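Local structure of putative esterase (Sulfolobus solfataricus P2, 2RAU) at residues K27-E31 and S128-E132; H41-L45 and A90-V96; D256-S260 and N337-D341. The protein probably acts as a lipase or esterase of the alpha/beta-hydrolase clan and binds calcium ions. One frame throughout, in Å; residues are numbered along the deposited sequence.

Interaction 1: K27-E31 and S128-E132; sequences KMKRE and SDIKE
The guanidinium of Arg30 lies against helix 123-141 with one face under the side chain of Glu132, whose CG stands 3.8 Å above its plane, toward one side of the group. Level with the group, along its NE/NH2 side, come Asp129 OD1 and the hydroxyl of Ser128. Arg30 grips Asp129 side-on, with two nitrogens on one oxygen: NE reaches OD1 at 2.9 Å and NH2 reaches the same OD1 at 3.1 Å. The acceptor sits in the guanidinium plane, yet the two planes are turned 70° apart, and NE meets OD1 on its anti side, well out of the carboxylate plane. Bends at chi2 (-66°) and chi3 (-83°) swing the guanidinium round so that its NE/NH2 edge faces the helix. Asp129 OD2 is held by Arg102, so one buried carboxylate serves two arginines, one on each oxygen. Ser128 OG, close to NH2, is bonded to the carbonyl of Thr125.

Glutamate suits position 132 because its stem packs while its carboxylate stays within reach of water 1, which accepts from Arg30 NH2 and donates to Glu132 OE2, at 2.9 Å from the latter. The stem lies over Arg30 and against Met28, a selenomethionine whose SE touches Glu132 CG at 3.8 Å while the two chains cross at about a right angle. Met28 is straight as far as SE and then bent at chi3, so that SE and CE offer this stem a flexible apolar surface.

The side-on Arg-Asp salt bridge thus joins the end of strand 21-29 to a helix flanking the central sheet, consistent with an alpha/beta-hydrolase fold. Ile38 of strand 37-45 touches both Arg30 and Asp129, Trp6 packs on Met28 and Glu132, and Ile130 of the same helix turns to helix 153-169.

Interaction 2: H41-L45 and A90-V96; sequences HKVNL and ARNGFNV
Lys42 runs alongside Asn95, both pointing the same way, and its CE lies 3.5 Å from Asn95 OD1; the fully extended chain carries NZ onward to a salt bridge with Asp140. Its CA also makes a CA-H...O contact with Val96 O. Val43 forms an antiparallel hydrogen-bonded pair with Val96: Val43 N donates to Val96 O at 2.7 Å, and Val96 N returns a bond to Val43 O at 3.1 Å. The beta-branched valines suit the extended backbone. CG1 of Val43, placed anti to the backbone N (chi1 179°), meets Ala90 CB at 3.5 Å, where the small alanine lets the helix end come close.

Asn44 sets its CB against Asn95 OD1, the two amide planes nearly perpendicular; its ND2 bonds to Leu45 O, while Asn95 ND2 goes to Asp51 O. At Leu45 the strands have parted, and water 2 bridges them, accepting from Leu45 N and donating to Ala90 O and Phe94 O. Leu45 CG packs 3.4 Å from Ala90 O, and its CD2 comes loosely, 4.2 Å, to Arg91 CD. Gly93, at a positive phi where a CB would press on the carbonyl O of Asn92, is the C' residue of the Schellman motif that ends helix 85-91 and sends the chain into strand 94-100.

Strand 37-45 pairs antiparallel with both 21-29 and 94-100, in a sheet consistent with an alpha/beta-hydrolase fold, and Val43 and Val96 pack on Val86 of helix 85-91.

Interaction 3: D256-S260 and N337-D341; sequences DYPYS and NSEKD
Tyr257 OH is the hub of this surface contact, donating to Asp341 OD2 at 2.6 Å and accepting from Lys340 NZ at 2.8 Å. The two side chains come from opposite directions, ring and carboxylate planes well apart, with OD2 near the ring plane and met on its syn lone pair. Lys340 curls back through bends at chi3 (68°) and chi4 (85°), which bring NZ to the phenol and also into a salt bridge with Asp341 OD1, 2.8 Å away. Phenol, ammonium and carboxylate thereby close a small triangle. Beside it, Asn337 CB packs 3.5 Å from Tyr257 OH, its amide turned 42° from the ring.

Further out, the cis peptide before Pro258 folds the loop so that Pro258 CB lies 4.0 Å above the ring of Tyr257, near its rim. Behind this turn, the backbone N of Tyr257 sits over the centre of the Tyr259 ring and donates to Asp256 OD1, while Tyr259 N bonds to Asp256 O. Water 3 takes the N-H of Asn337. Asp341 OD2 also accepts from Tyr327, a neighbour that packs on Pro258 as well.

A tyrosine suits this place because its rigid ring carries one hydroxyl, able both to give and to receive, to the N-terminal part of helix 338-353. The nearby ammonium and the second phenol would probably stabilise the charged form of Asp341, fastening the loop between helices 238-248 and 262-270 to this C-terminal helix.

Interactions 1 and 2 belong to one mixed sheet, in which strands 21-29 and 37-45 are neighbours; their centres are about 22 Å apart and their nearest atoms about 8 Å. Along the chain, residues 41-45 and 90-96 both fall between the two halves of interaction 1, so the strand pairing is enclosed by the strand-to-helix contact. Interaction 3 follows later, its centre about 23 Å from that of interaction 2 and about 35 Å from that of interaction 1, across the chain's centre. Helix 338-353, which carries half of interaction 3, also touches Phe94 of interaction 2. Interactions 1 and 2 join the N-terminal strands to the rest of the sheet and its flanking helices, while interaction 3 fixes a surface loop to the C-terminal helix.

Interaction 1: K27-E31 and S128-E132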
# COMPACT_ATOMS: atom_id res chain seq x y z
N LYS A 27 17.85 -4.58 -1.09
CA LYS A 27 17.19 -5.87 -0.92
C LYS A 27 17.82 -6.66 0.24
O LYS A 27 19.05 -6.59 0.47
CB LYS A 27 17.45 -6.61 -2.20
CG LYS A 27 16.81 -7.88 -2.36
CD LYS A 27 17.26 -8.50 -3.71
CE LYS A 27 16.18 -8.51 -4.68
NZ LYS A 27 16.52 -9.43 -5.83
N MSE A 28 16.99 -7.40 0.98
CA MSE A 28 17.47 -8.26 2.05
C MSE A 28 16.87 -9.65 1.93
O MSE A 28 15.67 -9.81 1.85
CB MSE A 28 17.09 -7.72 3.42
CG MSE A 28 17.51 -8.61 4.60
SE MSE A 28 17.02 -7.80 6.31
CE MSE A 28 18.56 -6.64 6.44
N LYS A 29 17.72 -10.67 1.94
CA LYS A 29 17.26 -12.02 2.03
C LYS A 29 16.76 -12.33 3.42
O LYS A 29 17.40 -12.01 4.43
CB LYS A 29 18.38 -12.96 1.69
CG LYS A 29 17.95 -14.43 1.61
CD LYS A 29 17.02 -14.65 0.36
CE LYS A 29 16.47 -16.11 0.16
NZ LYS A 29 15.46 -16.53 1.16
N ARG A 30 15.60 -12.99 3.47
CA ARG A 30 14.95 -13.42 4.69
C ARG A 30 14.89 -14.98 4.64
O ARG A 30 15.57 -15.62 3.80
CB ARG A 30 13.55 -12.81 4.78
CG ARG A 30 13.49 -11.28 4.63
CD ARG A 30 14.16 -10.53 5.76
NE ARG A 30 13.29 -10.38 6.89
CZ ARG A 30 13.62 -10.49 8.17
NH1 ARG A 30 14.82 -10.78 8.56
NH2 ARG A 30 12.71 -10.31 9.08
N GLU A 31 14.13 -15.60 5.53
CA GLU A 31 14.10 -17.05 5.61
C GLU A 31 12.69 -17.61 5.44
O GLU A 31 11.75 -16.94 5.78
CB GLU A 31 14.68 -17.49 6.98
CG GLU A 31 16.18 -17.18 7.15
CD GLU A 31 17.08 -17.76 6.01
OE1 GLU A 31 16.80 -18.90 5.52
OE2 GLU A 31 18.06 -17.06 5.61
N SER A 128 8.33 -8.18 11.60
CA SER A 128 9.78 -8.33 11.61
C SER A 128 10.41 -7.66 10.38
O SER A 128 11.49 -7.07 10.46
CB SER A 128 10.21 -9.80 11.72
OG SER A 128 10.01 -10.53 10.50
N ASP A 129 9.72 -7.72 9.25
CA ASP A 129 10.21 -7.15 8.02
C ASP A 129 10.15 -5.62 8.10
O ASP A 129 11.07 -4.93 7.68
CB ASP A 129 9.38 -7.63 6.83
CG ASP A 129 9.56 -9.12 6.53
OD1 ASP A 129 10.51 -9.70 7.02
OD2 ASP A 129 8.76 -9.71 5.76
N ILE A 130 9.03 -5.08 8.58
CA ILE A 130 8.94 -3.65 8.78
C ILE A 130 10.07 -3.16 9.75
O ILE A 130 10.68 -2.11 9.53
CB ILE A 130 7.54 -3.24 9.29
CG1 ILE A 130 6.44 -3.62 8.24
CG2 ILE A 130 7.49 -1.74 9.55
CD1 ILE A 130 4.96 -3.55 8.79
N LYS A 131 10.31 -3.90 10.84
CA LYS A 131 11.38 -3.58 11.78
C LYS A 131 12.78 -3.47 11.13
O LYS A 131 13.56 -2.54 11.42
CB LYS A 131 11.38 -4.56 12.97
CG LYS A 131 12.56 -4.39 13.96
CD LYS A 131 12.77 -3.00 14.59
CE LYS A 131 12.26 -2.86 15.99
NZ LYS A 131 12.61 -1.53 16.57
N GLU A 132 13.11 -4.43 10.27
CA GLU A 132 14.37 -4.37 9.53
C GLU A 132 14.48 -3.11 8.70
O GLU A 132 15.57 -2.53 8.58
CB GLU A 132 14.53 -5.60 8.62
CG GLU A 132 14.74 -6.92 9.26
CD GLU A 132 15.94 -6.96 10.20
OE1 GLU A 132 16.98 -6.35 9.93
OE2 GLU A 132 15.78 -7.58 11.24
O HOH W 1 14.10 -9.91 11.80

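Interaction 2: H41-L45 and A90-V96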
# COMPACT_ATOMS: atom_id res chain seq x y z
N HIS A 41 12.70 0.95 -0.81
CA HIS A 41 12.93 2.05 -1.75
C HIS A 41 13.05 3.32 -0.99
O HIS A 41 12.34 3.55 -0.06
CB HIS A 41 11.76 2.23 -2.75
CG HIS A 41 11.45 1.01 -3.57
ND1 HIS A 41 11.47 1.01 -4.95
CD2 HIS A 41 11.09 -0.24 -3.20
CE1 HIS A 41 11.17 -0.20 -5.39
NE2 HIS A 41 10.91 -0.98 -4.36
N LYS A 42 13.98 4.17 -1.40
CA LYS A 42 14.10 5.52 -0.89
C LYS A 42 13.92 6.48 -2.08
O LYS A 42 14.46 6.24 -3.18
CB LYS A 42 15.48 5.76 -0.27
CG LYS A 42 15.67 7.15 0.36
CD LYS A 42 17.09 7.36 0.79
CE LYS A 42 17.30 8.70 1.44
NZ LYS A 42 18.69 8.77 1.92
N VAL A 43 13.14 7.53 -1.87
CA VAL A 43 13.00 8.60 -2.85
C VAL A 43 13.33 9.94 -2.20
O VAL A 43 12.87 10.24 -1.12
CB VAL A 43 11.57 8.63 -3.47
CG1 VAL A 43 11.39 9.79 -4.53
CG2 VAL A 43 11.21 7.23 -4.07
N ASN A 44 14.13 10.73 -2.90
CA ASN A 44 14.47 12.08 -2.47
C ASN A 44 14.79 12.94 -3.67
O ASN A 44 15.05 12.45 -4.76
CB ASN A 44 15.61 12.11 -1.42
CG ASN A 44 16.90 11.40 -1.88
OD1 ASN A 44 17.12 10.26 -1.55
ND2 ASN A 44 17.72 12.08 -2.61
N LEU A 45 14.81 14.23 -3.43
CA LEU A 45 15.25 15.21 -4.39
C LEU A 45 16.73 15.06 -4.66
O LEU A 45 17.48 14.67 -3.76
CB LEU A 45 15.05 16.61 -3.80
CG LEU A 45 13.76 17.35 -3.94
CD1 LEU A 45 13.88 18.64 -3.15
CD2 LEU A 45 13.44 17.66 -5.41
N ALA A 90 8.52 13.65 -1.44
CA ALA A 90 9.93 13.77 -1.83
C ALA A 90 10.20 15.12 -2.52
O ALA A 90 11.21 15.77 -2.25
CB ALA A 90 10.37 12.59 -2.69
N ARG A 91 9.29 15.56 -3.41
CA ARG A 91 9.45 16.87 -4.07
C ARG A 91 9.43 18.00 -3.09
O ARG A 91 10.03 19.03 -3.32
CB ARG A 91 8.31 17.11 -5.10
CG ARG A 91 8.55 16.44 -6.42
CD ARG A 91 9.73 17.05 -7.24
NE ARG A 91 9.44 18.39 -7.69
CZ ARG A 91 8.65 18.70 -8.72
NH1 ARG A 91 8.08 17.75 -9.46
NH2 ARG A 91 8.44 19.96 -9.02
N ASN A 92 8.75 17.80 -1.98
CA ASN A 92 8.63 18.79 -0.93
C ASN A 92 9.64 18.64 0.22
O ASN A 92 9.49 19.24 1.29
CB ASN A 92 7.16 18.81 -0.48
CG ASN A 92 6.28 19.52 -1.51
OD1 ASN A 92 6.31 20.73 -1.55
ND2 ASN A 92 5.57 18.79 -2.38
N GLY A 93 10.70 17.87 -0.04
CA GLY A 93 11.91 17.86 0.77
C GLY A 93 12.15 16.71 1.71
O GLY A 93 13.17 16.67 2.38
N PHE A 94 11.22 15.75 1.75
CA PHE A 94 11.33 14.61 2.64
C PHE A 94 12.09 13.44 2.02
O PHE A 94 12.06 13.23 0.79
CB PHE A 94 9.96 14.12 3.11
CG PHE A 94 9.32 15.01 4.13
CD1 PHE A 94 8.56 16.11 3.74
CD2 PHE A 94 9.47 14.74 5.48
CE1 PHE A 94 8.00 16.93 4.69
CE2 PHE A 94 8.91 15.55 6.43
CZ PHE A 94 8.17 16.64 6.06
N ASN A 95 12.78 12.70 2.88
CA ASN A 95 13.29 11.39 2.53
C ASN A 95 12.07 10.48 2.72
O ASN A 95 11.55 10.35 3.82
CB ASN A 95 14.41 10.90 3.45
CG ASN A 95 15.73 11.64 3.28
OD1 ASN A 95 16.18 11.89 2.14
ND2 ASN A 95 16.33 12.02 4.40
N VAL A 96 11.65 9.83 1.65
CA VAL A 96 10.48 8.94 1.70
C VAL A 96 10.92 7.53 1.34
O VAL A 96 11.62 7.34 0.40
CB VAL A 96 9.33 9.41 0.76
CG1 VAL A 96 8.03 8.57 1.01
CG2 VAL A 96 9.11 10.98 0.95
O HOH W 2 13.38 14.89 -0.93

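Interaction 3: D256-S260 and N337-D341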
# COMPACT_ATOMS: atom_id res chain seq x y z
N ASP A 256 -18.78 11.42 -10.41
CA ASP A 256 -18.82 12.70 -9.77
C ASP A 256 -17.51 12.86 -9.03
O ASP A 256 -16.73 11.94 -8.97
CB ASP A 256 -20.02 12.78 -8.83
CG ASP A 256 -20.44 14.20 -8.52
OD1 ASP A 256 -19.73 15.17 -8.87
OD2 ASP A 256 -21.50 14.34 -7.90
N TYR A 257 -17.29 14.05 -8.46
CA TYR A 257 -16.07 14.37 -7.75
C TYR A 257 -15.71 13.24 -6.76
O TYR A 257 -16.53 12.84 -5.94
CB TYR A 257 -16.25 15.69 -7.04
CG TYR A 257 -14.98 16.23 -6.43
CD1 TYR A 257 -14.59 15.86 -5.15
CD2 TYR A 257 -14.17 17.08 -7.15
CE1 TYR A 257 -13.40 16.31 -4.61
CE2 TYR A 257 -12.99 17.56 -6.61
CZ TYR A 257 -12.60 17.16 -5.34
OH TYR A 257 -11.43 17.67 -4.78
N PRO A 258 -14.44 12.80 -6.75
CA PRO A 258 -13.29 13.33 -7.48
C PRO A 258 -13.04 12.91 -8.90
O PRO A 258 -11.97 13.19 -9.40
CB PRO A 258 -12.12 12.94 -6.55
CG PRO A 258 -12.53 11.68 -6.00
CD PRO A 258 -14.02 11.75 -5.81
N TYR A 259 -14.03 12.26 -9.54
CA TYR A 259 -14.01 11.95 -10.99
C TYR A 259 -12.90 11.00 -11.36
O TYR A 259 -12.00 11.33 -12.14
CB TYR A 259 -13.92 13.23 -11.85
CG TYR A 259 -14.89 14.37 -11.55
CD1 TYR A 259 -16.25 14.30 -11.92
CD2 TYR A 259 -14.45 15.56 -10.96
CE1 TYR A 259 -17.13 15.35 -11.66
CE2 TYR A 259 -15.35 16.60 -10.70
CZ TYR A 259 -16.68 16.49 -11.06
OH TYR A 259 -17.54 17.50 -10.82
N SER A 260 -12.95 9.82 -10.78
CA SER A 260 -11.93 8.78 -10.98
C SER A 260 -11.74 8.55 -12.47
O SER A 260 -12.74 8.42 -13.22
CB SER A 260 -12.34 7.49 -10.28
OG SER A 260 -12.81 7.77 -8.98
N ASN A 337 -7.24 15.42 -8.08
CA ASN A 337 -7.83 16.06 -6.88
C ASN A 337 -7.24 15.58 -5.54
O ASN A 337 -7.40 16.22 -4.50
CB ASN A 337 -9.35 15.89 -6.91
CG ASN A 337 -9.97 16.45 -8.16
OD1 ASN A 337 -10.61 15.74 -8.99
ND2 ASN A 337 -9.79 17.72 -8.34
N SER A 338 -6.52 14.47 -5.58
CA SER A 338 -5.86 13.92 -4.40
C SER A 338 -4.72 14.84 -3.91
O SER A 338 -4.37 14.83 -2.75
CB SER A 338 -5.34 12.51 -4.67
OG SER A 338 -4.18 12.48 -5.49
N GLU A 339 -4.13 15.63 -4.82
CA GLU A 339 -3.13 16.59 -4.46
C GLU A 339 -3.69 17.55 -3.43
O GLU A 339 -3.10 17.71 -2.37
CB GLU A 339 -2.61 17.36 -5.67
CG GLU A 339 -1.42 18.28 -5.30
CD GLU A 339 -0.91 19.17 -6.43
OE1 GLU A 339 -1.46 19.14 -7.57
OE2 GLU A 339 0.04 19.92 -6.17
N LYS A 340 -4.82 18.18 -3.74
CA LYS A 340 -5.46 19.13 -2.84
C LYS A 340 -6.01 18.48 -1.58
O LYS A 340 -5.84 19.02 -0.49
CB LYS A 340 -6.63 19.84 -3.56
CG LYS A 340 -7.56 20.65 -2.64
CD LYS A 340 -8.65 21.43 -3.43
CE LYS A 340 -9.75 20.51 -4.13
NZ LYS A 340 -10.95 20.04 -3.32
N ASP A 341 -6.70 17.36 -1.73
CA ASP A 341 -7.48 16.77 -0.65
C ASP A 341 -6.71 15.87 0.28
O ASP A 341 -7.14 15.69 1.42
CB ASP A 341 -8.64 15.94 -1.20
CG ASP A 341 -9.63 16.77 -2.05
OD1 ASP A 341 -9.78 17.98 -1.80
OD2 ASP A 341 -10.26 16.21 -2.96
O HOH W 3 -8.75 13.06 -8.34